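PDB 3HQ0: catechol 2,3-dioxygenase, which probably cleaves the catechol ring at the bond adjacent to the diol, using iron(II) and dioxygen to give 2-hydroxy-6-oxohexa-2,4-dienoate. Local coordinates for residues Ala12-Leu17 against Ser54-Arg59; Ile23-Asn28 against Trp259-Asn264; Glu222-Val227 against Arg252-Tyr257. All blocks are in the same frame, centred on the assembly; numbering follows the deposited sequence.

Contact 1. Residues Ala12-Leu17 against Ser54-Arg59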
loop_
_atom_site.group_PDB
_atom_site.type_symbol
_atom_site.label_atom_id
_atom_site.label_comp_id
_atom_site.label_asym_id
_atom_site.label_seq_id
_atom_site.Cartn_x
_atom_site.Cartn_y
_atom_site.Cartn_z
ATOM N N ALA A 12 13.133 5.715 -26.393
ATOM C CA ALA A 12 14.409 6.303 -26.018
ATOM C C ALA A 12 15.475 5.290 -26.405
ATOM O O ALA A 12 15.408 4.131 -25.991
ATOM C CB ALA A 12 14.456 6.550 -24.522
ATOM N N GLN A 13 16.438 5.715 -27.215
ATOM C CA GLN A 13 17.515 4.822 -27.605
ATOM C C GLN A 13 18.710 5.228 -26.780
ATOM O O GLN A 13 19.217 6.347 -26.900
ATOM C CB GLN A 13 17.845 4.938 -29.090
ATOM C CG GLN A 13 19.047 4.089 -29.458
ATOM C CD GLN A 13 19.229 3.935 -30.946
ATOM O OE1 GLN A 13 18.394 3.342 -31.621
ATOM N NE2 GLN A 13 20.331 4.470 -31.466
ATOM N N VAL A 14 19.150 4.302 -25.938
ATOM C CA VAL A 14 20.256 4.528 -25.034
ATOM C C VAL A 14 21.446 3.667 -25.420
ATOM O O VAL A 14 21.281 2.582 -25.965
ATOM C CB VAL A 14 19.820 4.197 -23.586
ATOM C CG1 VAL A 14 20.997 4.304 -22.635
ATOM C CG2 VAL A 14 18.691 5.146 -23.167
ATOM N N ARG A 15 22.637 4.170 -25.125
ATOM C CA ARG A 15 23.884 3.478 -25.431
ATOM C C ARG A 15 24.401 2.704 -24.231
ATOM O O ARG A 15 24.529 3.257 -23.140
ATOM C CB ARG A 15 24.966 4.478 -25.837
ATOM C CG ARG A 15 24.630 5.370 -27.012
ATOM C CD ARG A 15 25.877 6.108 -27.458
ATOM N NE ARG A 15 26.331 7.083 -26.471
ATOM C CZ ARG A 15 25.792 8.286 -26.317
ATOM N NH1 ARG A 15 24.783 8.655 -27.089
ATOM N NH2 ARG A 15 26.262 9.119 -25.399
ATOM N N VAL A 16 24.720 1.431 -24.445
ATOM C CA VAL A 16 25.259 0.587 -23.382
ATOM C C VAL A 16 26.655 0.087 -23.778
ATOM O O VAL A 16 26.872 -0.301 -24.922
ATOM C CB VAL A 16 24.327 -0.606 -23.116
ATOM C CG1 VAL A 16 23.040 -0.108 -22.493
ATOM C CG2 VAL A 16 24.024 -1.330 -24.415
ATOM N N LEU A 17 27.594 0.111 -22.835
ATOM C CA LEU A 17 28.971 -0.319 -23.093
ATOM C C LEU A 17 29.116 -1.783 -23.472
ATOM O O LEU A 17 30.054 -2.152 -24.180
ATOM C CB LEU A 17 29.864 -0.038 -21.881
ATOM C CG LEU A 17 30.223 1.417 -21.577
ATOM C CD1 LEU A 17 30.790 2.065 -22.827
ATOM C CD2 LEU A 17 28.999 2.171 -21.111
ATOM N N SER A 54 7.879 -0.975 -29.087
ATOM C CA SER A 54 9.039 -0.581 -28.292
ATOM C C SER A 54 8.986 0.808 -27.656
ATOM O O SER A 54 8.330 1.721 -28.160
ATOM C CB SER A 54 10.303 -0.662 -29.156
ATOM O OG SER A 54 10.324 0.383 -30.115
ATOM N N CYS A 55 9.694 0.960 -26.541
ATOM C CA CYS A 55 9.768 2.250 -25.858
ATOM C C CYS A 55 11.209 2.450 -25.397
ATOM O O CYS A 55 11.624 3.562 -25.075
ATOM C CB CYS A 55 8.830 2.284 -24.651
ATOM S SG CYS A 55 9.382 1.230 -23.299
ATOM N N TYR A 56 11.974 1.361 -25.376
ATOM C CA TYR A 56 13.366 1.420 -24.943
ATOM C C TYR A 56 14.239 0.566 -25.867
ATOM O O TYR A 56 13.991 -0.636 -26.024
ATOM C CB TYR A 56 13.489 0.911 -23.505
ATOM C CG TYR A 56 14.653 1.490 -22.736
ATOM C CD1 TYR A 56 14.610 2.795 -22.249
ATOM C CD2 TYR A 56 15.798 0.731 -22.491
ATOM C CE1 TYR A 56 15.674 3.330 -21.532
ATOM C CE2 TYR A 56 16.874 1.254 -21.776
ATOM C CZ TYR A 56 16.804 2.554 -21.299
ATOM O OH TYR A 56 17.852 3.067 -20.580
ATOM N N ILE A 57 15.256 1.192 -26.467
ATOM C CA ILE A 57 16.168 0.513 -27.387
ATOM C C ILE A 57 17.608 0.707 -26.918
ATOM O O ILE A 57 18.008 1.817 -26.563
ATOM C CB ILE A 57 16.043 1.080 -28.836
ATOM C CG1 ILE A 57 14.588 1.017 -29.311
ATOM C CG2 ILE A 57 16.929 0.288 -29.797
ATOM C CD1 ILE A 57 13.700 2.114 -28.735
ATOM N N ILE A 58 18.382 -0.372 -26.898
ATOM C CA ILE A 58 19.773 -0.277 -26.481
ATOM C C ILE A 58 20.712 -0.524 -27.659
ATOM O O ILE A 58 20.435 -1.342 -28.532
ATOM C CB ILE A 58 20.107 -1.282 -25.354
ATOM C CG1 ILE A 58 19.854 -2.714 -25.829
ATOM C CG2 ILE A 58 19.291 -0.944 -24.109
ATOM C CD1 ILE A 58 20.253 -3.766 -24.809
ATOM N N ARG A 59 21.831 0.185 -27.661
ATOM C CA ARG A 59 22.808 0.075 -28.733
ATOM C C ARG A 59 24.213 0.004 -28.146
ATOM O O ARG A 59 24.603 0.869 -27.359
ATOM C CB ARG A 59 22.682 1.299 -29.651
ATOM C CG ARG A 59 23.597 1.319 -30.853
ATOM C CD ARG A 59 23.335 2.565 -31.681
ATOM N NE ARG A 59 23.872 3.769 -31.053
ATOM C CZ ARG A 59 25.135 4.169 -31.160
ATOM N NH1 ARG A 59 25.999 3.462 -31.878
ATOM N NH2 ARG A 59 25.534 5.279 -30.556
#

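Contact 2. Residues Ile23-Asn28 against Trp259-Asn264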
loop_
_atom_site.group_PDB
_atom_site.type_symbol
_atom_site.label_atom_id
_atom_site.label_comp_id
_atom_site.label_asym_id
_atom_site.label_seq_id
_atom_site.Cartn_x
_atom_site.Cartn_y
_atom_site.Cartn_z
ATOM N N ILE A 23 21.300 -6.525 -22.091
ATOM C CA ILE A 23 20.077 -7.262 -22.390
ATOM C C ILE A 23 19.571 -7.998 -21.152
ATOM O O ILE A 23 18.368 -8.033 -20.888
ATOM C CB ILE A 23 20.312 -8.291 -23.516
ATOM C CG1 ILE A 23 20.940 -7.597 -24.731
ATOM C CG2 ILE A 23 18.999 -8.940 -23.911
ATOM C CD1 ILE A 23 21.293 -8.541 -25.877
ATOM N N HIS A 24 20.503 -8.581 -20.400
ATOM C CA HIS A 24 20.175 -9.322 -19.186
ATOM C C HIS A 24 19.645 -8.394 -18.105
ATOM O O HIS A 24 18.699 -8.729 -17.398
ATOM C CB HIS A 24 21.415 -10.061 -18.674
ATOM C CG HIS A 24 21.308 -10.531 -17.254
ATOM N ND1 HIS A 24 21.927 -9.881 -16.206
ATOM C CD2 HIS A 24 20.672 -11.595 -16.712
ATOM C CE1 HIS A 24 21.680 -10.529 -15.082
ATOM N NE2 HIS A 24 20.921 -11.573 -15.361
ATOM N N PHE A 25 20.266 -7.229 -17.977
ATOM C CA PHE A 25 19.844 -6.263 -16.978
ATOM C C PHE A 25 18.448 -5.736 -17.293
ATOM O O PHE A 25 17.599 -5.653 -16.405
ATOM C CB PHE A 25 20.850 -5.108 -16.904
ATOM C CG PHE A 25 20.468 -4.035 -15.931
ATOM C CD1 PHE A 25 19.675 -2.963 -16.330
ATOM C CD2 PHE A 25 20.870 -4.112 -14.604
ATOM C CE1 PHE A 25 19.288 -1.989 -15.427
ATOM C CE2 PHE A 25 20.487 -3.140 -13.688
ATOM C CZ PHE A 25 19.693 -2.077 -14.097
ATOM N N TYR A 26 18.201 -5.407 -18.558
ATOM C CA TYR A 26 16.902 -4.873 -18.948
ATOM C C TYR A 26 15.757 -5.872 -19.056
ATOM O O TYR A 26 14.594 -5.485 -18.934
ATOM C CB TYR A 26 17.035 -4.064 -20.244
ATOM C CG TYR A 26 17.626 -2.693 -19.991
ATOM C CD1 TYR A 26 16.896 -1.719 -19.314
ATOM C CD2 TYR A 26 18.935 -2.393 -20.357
ATOM C CE1 TYR A 26 17.458 -0.479 -19.007
ATOM C CE2 TYR A 26 19.508 -1.163 -20.050
ATOM C CZ TYR A 26 18.761 -0.211 -19.378
ATOM O OH TYR A 26 19.307 1.012 -19.084
ATOM N N ARG A 27 16.062 -7.151 -19.259
ATOM C CA ARG A 27 14.995 -8.142 -19.356
ATOM C C ARG A 27 14.773 -8.886 -18.044
ATOM O O ARG A 27 13.658 -9.338 -17.771
ATOM C CB ARG A 27 15.281 -9.155 -20.477
ATOM C CG ARG A 27 14.055 -10.008 -20.862
ATOM C CD ARG A 27 14.327 -10.964 -22.036
ATOM N NE ARG A 27 14.941 -12.228 -21.623
ATOM C CZ ARG A 27 14.344 -13.136 -20.852
ATOM N NH1 ARG A 27 13.113 -12.923 -20.403
ATOM N NH2 ARG A 27 14.975 -14.258 -20.528
ATOM N N ASN A 28 15.827 -8.997 -17.233
ATOM C CA ASN A 28 15.772 -9.719 -15.955
ATOM C C ASN A 28 15.666 -8.868 -14.703
ATOM O O ASN A 28 15.005 -9.256 -13.749
ATOM C CB ASN A 28 17.000 -10.612 -15.798
ATOM C CG ASN A 28 16.992 -11.777 -16.742
ATOM O OD1 ASN A 28 18.040 -12.343 -17.033
ATOM N ND2 ASN A 28 15.806 -12.155 -17.225
ATOM N N TRP A 259 21.276 2.917 -11.505
ATOM C CA TRP A 259 22.067 2.863 -12.719
ATOM C C TRP A 259 22.081 1.546 -13.462
ATOM O O TRP A 259 21.953 0.463 -12.887
ATOM C CB TRP A 259 23.521 3.229 -12.418
ATOM C CG TRP A 259 23.760 4.661 -12.111
ATOM C CD1 TRP A 259 23.722 5.708 -12.987
ATOM C CD2 TRP A 259 24.110 5.213 -10.839
ATOM N NE1 TRP A 259 24.032 6.879 -12.339
ATOM C CE2 TRP A 259 24.276 6.603 -11.018
ATOM C CE3 TRP A 259 24.304 4.665 -9.566
ATOM C CZ2 TRP A 259 24.628 7.458 -9.970
ATOM C CZ3 TRP A 259 24.655 5.511 -8.522
ATOM C CH2 TRP A 259 24.813 6.896 -8.732
ATOM N N ASP A 260 22.281 1.700 -14.763
ATOM C CA ASP A 260 22.410 0.643 -15.753
ATOM C C ASP A 260 23.819 0.088 -15.511
ATOM O O ASP A 260 24.623 0.724 -14.832
ATOM C CB ASP A 260 22.407 1.316 -17.123
ATOM C CG ASP A 260 21.814 0.470 -18.191
ATOM O OD1 ASP A 260 21.763 0.962 -19.339
ATOM O OD2 ASP A 260 21.389 -0.667 -17.886
ATOM N N PRO A 261 24.130 -1.108 -16.037
ATOM C CA PRO A 261 25.500 -1.581 -15.796
ATOM C C PRO A 261 26.480 -0.682 -16.573
ATOM O O PRO A 261 27.654 -0.580 -16.228
ATOM C CB PRO A 261 25.467 -3.012 -16.326
ATOM C CG PRO A 261 24.079 -3.440 -15.980
ATOM C CD PRO A 261 23.249 -2.234 -16.392
ATOM N N SER A 262 25.977 -0.024 -17.615
ATOM C CA SER A 262 26.787 0.872 -18.439
ATOM C C SER A 262 26.861 2.256 -17.812
ATOM O O SER A 262 27.631 3.117 -18.254
ATOM C CB SER A 262 26.192 0.992 -19.843
ATOM O OG SER A 262 26.168 -0.257 -20.511
ATOM N N GLY A 263 26.051 2.475 -16.782
ATOM C CA GLY A 263 26.053 3.767 -16.129
ATOM C C GLY A 263 24.937 4.692 -16.578
ATOM O O GLY A 263 25.020 5.903 -16.384
ATOM N N ASN A 264 23.906 4.139 -17.206
ATOM C CA ASN A 264 22.774 4.949 -17.629
ATOM C C ASN A 264 21.821 4.971 -16.435
ATOM O O ASN A 264 21.402 3.921 -15.960
ATOM C CB ASN A 264 22.063 4.313 -18.826
ATOM C CG ASN A 264 22.911 4.318 -20.082
ATOM O OD1 ASN A 264 23.116 3.279 -20.712
ATOM N ND2 ASN A 264 23.395 5.491 -20.459
#

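Contact 3. Residues Glu222-Val227 against Arg252-Tyr257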
loop_
_atom_site.group_PDB
_atom_site.type_symbol
_atom_site.label_atom_id
_atom_site.label_comp_id
_atom_site.label_asym_id
_atom_site.label_seq_id
_atom_site.Cartn_x
_atom_site.Cartn_y
_atom_site.Cartn_z
ATOM N N GLU A 222 3.066 0.731 -10.511
ATOM C CA GLU A 222 1.668 0.710 -10.069
ATOM C C GLU A 222 1.333 1.284 -8.697
ATOM O O GLU A 222 0.275 1.885 -8.522
ATOM C CB GLU A 222 1.132 -0.721 -10.132
ATOM C CG GLU A 222 0.783 -1.220 -11.529
ATOM C CD GLU A 222 0.318 -2.670 -11.531
ATOM O OE1 GLU A 222 -0.300 -3.103 -10.530
ATOM O OE2 GLU A 222 0.559 -3.376 -12.534
ATOM N N SER A 223 2.218 1.105 -7.722
ATOM C CA SER A 223 1.950 1.594 -6.372
ATOM C C SER A 223 3.221 1.884 -5.610
ATOM O O SER A 223 4.316 1.652 -6.107
ATOM C CB SER A 223 1.162 0.546 -5.593
ATOM O OG SER A 223 1.947 -0.628 -5.418
ATOM N N TRP A 224 3.057 2.380 -4.387
ATOM C CA TRP A 224 4.182 2.689 -3.521
ATOM C C TRP A 224 4.878 1.382 -3.155
ATOM O O TRP A 224 6.099 1.322 -3.092
ATOM C CB TRP A 224 3.702 3.388 -2.241
ATOM C CG TRP A 224 4.811 3.924 -1.345
ATOM C CD1 TRP A 224 4.737 4.138 0.006
ATOM C CD2 TRP A 224 6.120 4.378 -1.745
ATOM N NE1 TRP A 224 5.907 4.693 0.470
ATOM C CE2 TRP A 224 6.773 4.853 -0.580
ATOM C CE3 TRP A 224 6.804 4.431 -2.971
ATOM C CZ2 TRP A 224 8.075 5.376 -0.607
ATOM C CZ3 TRP A 224 8.105 4.954 -2.994
ATOM C CH2 TRP A 224 8.721 5.417 -1.820
ATOM N N GLU A 225 4.102 0.331 -2.913
ATOM C CA GLU A 225 4.720 -0.945 -2.560
ATOM C C GLU A 225 5.539 -1.526 -3.708
ATOM O O GLU A 225 6.518 -2.226 -3.478
ATOM C CB GLU A 225 3.674 -1.945 -2.075
ATOM C CG GLU A 225 3.535 -1.913 -0.566
ATOM C CD GLU A 225 2.457 -2.829 -0.047
ATOM O OE1 GLU A 225 2.357 -3.972 -0.536
ATOM O OE2 GLU A 225 1.717 -2.407 0.864
ATOM N N GLN A 226 5.153 -1.230 -4.944
ATOM C CA GLN A 226 5.929 -1.728 -6.069
ATOM C C GLN A 226 7.284 -1.022 -6.060
ATOM O O GLN A 226 8.302 -1.600 -6.461
ATOM C CB GLN A 226 5.196 -1.490 -7.390
ATOM C CG GLN A 226 4.044 -2.455 -7.602
ATOM C CD GLN A 226 4.472 -3.905 -7.427
ATOM O OE1 GLN A 226 3.966 -4.614 -6.556
ATOM N NE2 GLN A 226 5.415 -4.352 -8.253
ATOM N N VAL A 227 7.316 0.222 -5.590
ATOM C CA VAL A 227 8.597 0.924 -5.532
ATOM C C VAL A 227 9.474 0.215 -4.496
ATOM O O VAL A 227 10.652 -0.037 -4.739
ATOM C CB VAL A 227 8.445 2.419 -5.141
ATOM C CG1 VAL A 227 9.828 3.055 -5.021
ATOM C CG2 VAL A 227 7.641 3.172 -6.204
ATOM N N ARG A 252 5.827 15.300 -6.571
ATOM C CA ARG A 252 5.132 14.575 -5.508
ATOM C C ARG A 252 5.349 13.085 -5.698
ATOM O O ARG A 252 4.613 12.267 -5.149
ATOM C CB ARG A 252 3.629 14.862 -5.534
ATOM C CG ARG A 252 3.233 16.187 -4.927
ATOM C CD ARG A 252 1.720 16.350 -4.917
ATOM N NE ARG A 252 1.297 17.601 -4.291
ATOM C CZ ARG A 252 1.778 18.800 -4.612
ATOM N NH1 ARG A 252 2.705 18.918 -5.552
ATOM N NH2 ARG A 252 1.323 19.886 -4.001
ATOM N N GLY A 253 6.369 12.745 -6.478
ATOM C CA GLY A 253 6.661 11.352 -6.755
ATOM C C GLY A 253 7.509 10.624 -5.729
ATOM O O GLY A 253 8.392 11.202 -5.101
ATOM N N CYS A 254 7.216 9.339 -5.561
ATOM C CA CYS A 254 7.937 8.459 -4.646
ATOM C C CYS A 254 8.726 7.585 -5.608
ATOM O O CYS A 254 8.163 6.773 -6.349
ATOM C CB CYS A 254 6.926 7.679 -3.827
ATOM S SG CYS A 254 5.825 8.826 -2.964
ATOM N N THR A 255 10.041 7.753 -5.581
ATOM C CA THR A 255 10.897 7.103 -6.555
ATOM C C THR A 255 12.260 6.603 -6.084
ATOM O O THR A 255 12.683 6.849 -4.954
ATOM C CB THR A 255 11.121 8.120 -7.690
ATOM O OG1 THR A 255 12.105 7.647 -8.620
ATOM C CG2 THR A 255 11.580 9.446 -7.083
ATOM N N ILE A 256 12.939 5.914 -6.998
ATOM C CA ILE A 256 14.277 5.381 -6.780
ATOM C C ILE A 256 15.088 5.655 -8.044
ATOM O O ILE A 256 14.621 5.372 -9.143
ATOM C CB ILE A 256 14.262 3.852 -6.590
ATOM C CG1 ILE A 256 13.472 3.477 -5.340
ATOM C CG2 ILE A 256 15.690 3.329 -6.500
ATOM C CD1 ILE A 256 13.391 1.982 -5.125
ATOM N N TYR A 257 16.278 6.229 -7.896
ATOM C CA TYR A 257 17.155 6.460 -9.037
ATOM C C TYR A 257 18.225 5.383 -8.969
ATOM O O TYR A 257 18.852 5.193 -7.927
ATOM C CB TYR A 257 17.857 7.817 -8.962
ATOM C CG TYR A 257 17.043 9.006 -9.417
ATOM C CD1 TYR A 257 15.780 8.845 -9.990
ATOM C CD2 TYR A 257 17.539 10.301 -9.268
ATOM C CE1 TYR A 257 15.033 9.942 -10.400
ATOM C CE2 TYR A 257 16.801 11.404 -9.677
ATOM C CZ TYR A 257 15.545 11.215 -10.241
ATOM O OH TYR A 257 14.804 12.307 -10.635
#

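Contact 1. Residues Ala12-Leu17 against Ser54-Arg59
Ala12-Val16 and Tyr56-Arg59 are the first and last strands of a beta-alpha-beta-beta-beta module, the repeating unit of the VOC (vicinal oxygen chelate) superfamily, and they lie parallel and in register. Ile57 reaches both ways along its neighbour: its N gives a nearly straight bond to Ala12 O at 3.0 Å, and its O takes Val14 N at 2.8 Å. Arg59 repeats the pattern, its N bonding to Val14 O and its O, at 3.0 Å, accepting from Val16 N.

The two faces differ in chemistry. On one, the small Ala12 lies beside Tyr56, whose ring end swings back until OH is 3.4 Å from Val14 CG2. The polar partner of that hydroxyl is Tyr26 OH, on helix 19-29. Farther along, Val16 CG2 packs 4.0 Å from Ile58 CB, beta-branched residues that suit an extended backbone and a buried, largely apolar face.

The other face, apart from Ile57, is polar. Arg59, with CG anti to the backbone N (chi1 -178°), runs alongside Arg15 in the same direction, and Arg15 CD touches Arg59 NH2 at 3.2 Å. Gln13 comes in beside them, its NE2 3.6 Å from Arg59 CD. Asp67 of strand 65-73 collects all three: OD2 takes Arg59 NE and Gln13 NE2, while OD1 takes Arg15 NH1. Its carboxylate probably offsets the charge of the two guanidinium groups, which in turn would keep it ionised.

Contact 2. Residues Ile23-Asn28 against Trp259-Asn264
Phe25 offers one ring face to Pro261, whose CD sits 3.3 Å above the plane and somewhat toward the rim; Asp260 CA lies over that same face. The neighbouring Tyr26 ring has Phe25 CD1 over the centre of one face, and at its edge, in the ring plane, comes Asp260 OD1.

The proline contact is a CH-pi interaction, with Pro261 CD 3.5 Å from the centroid of the Phe25 ring and only 20° off its normal. A proline CD is bonded to nitrogen, which makes its C-H groups slightly positive and well matched to an aromatic face. Phe25 reaches the turn because its CG is anti to the backbone N (chi1 178°), which carries the ring out from helix 19-29. Beyond the proline, Phe25 CZ comes within 3.6 Å of Trp259 O, and Phe25 CD1 lies 3.3 Å from Asp260 OD2.

Tyr26 OH donates to Asp260 OD1. The modelled bond is very short and the place of the hydroxyl is doubtful, so its length carries little weight. Carboxylate and ring stand steeply to each other, their planes 75° apart.

The partners are offered by a type I turn from Asp260 to Gly263. Pro261 suits its second position, where phi must be near -60°, and Gly263 takes a positive phi that only glycine adopts easily here. Asp260 N bonds to Asn264 O at 2.7 Å and closes the loop. If the bond from Tyr26 is as modelled, the phenol would probably take up part of the charge of the buried Asp260 carboxylate, which might in turn polarise the tyrosine hydroxyl.

Contact 3. Residues Glu222-Val227 against Arg252-Tyr257
Cys254, where strand 254-259 meets helix 224-236, lies over one face of the Trp224 indole. Its SG is 4.4 Å from the centroid of the six-membered ring of Trp224 and only 6° off the normal, a sulfur-aromatic contact; its CB also lies over that ring, modelled so near that the exact spacing is doubtful. With SG anti to the carbonyl carbon (chi1 -57°), the thiol slants up from CB to stand above the ring, and a small, weakly polar group suits this spot. Cys254 O, meanwhile, meets Val227 CG2 at 3.6 Å.

Thr255, next in the strand, directs its side chain away from the helix. Its OG1 bonds to Glu267 OE2, so this second-shell hydroxyl probably helps to orient Glu267, an iron ligand.

Ile256 turns back toward the helix. Its CG1 and Val227 CG1 are 3.7 Å apart, the two side chains passing alongside one another but pointing opposite ways, and Ile256 CD1 reaches the backbone at Val227 O, 3.4 Å away. Branched aliphatic residues fill such a helix-on-sheet interface well. Trp224 and Val227, three positions apart, fall on the same side of the helix, whose first turn is capped by Ser223: its OG accepts from Gln226 N at 3.3 Å.

The strand runs antiparallel to 241-247 and to 265-270, between which it lies, and Val227 also touches Met270 of the latter. At the start of the helix, Trp224 stacks on Trp224 of the third subunit, and Leu228 of that subunit packs on Cys254, so helix 224-236 lies at once on its own sheet and at a tetramer interface.

From the N terminus, strand 9-16 leads into helix 19-29 and a pair of strands before 56-59 returns to its side, and contact 1 closes this first loop. Contact 2 starts within that loop, at 23-28, and finishes only at 259-264, so the two cross; it joins the N-terminal module to the C-terminal one. They also touch, through Tyr26 with Tyr56 and Leu17 with Ser262. Contact 3 follows contact 1 in series and falls wholly within the long excursion of contact 2, closing a loop that holds the rest of helix 224-236 and strand 241-247. Strand 254-259 leads from contact 3 directly into the turn of contact 2, linking the tetramer interface to the junction between the modules.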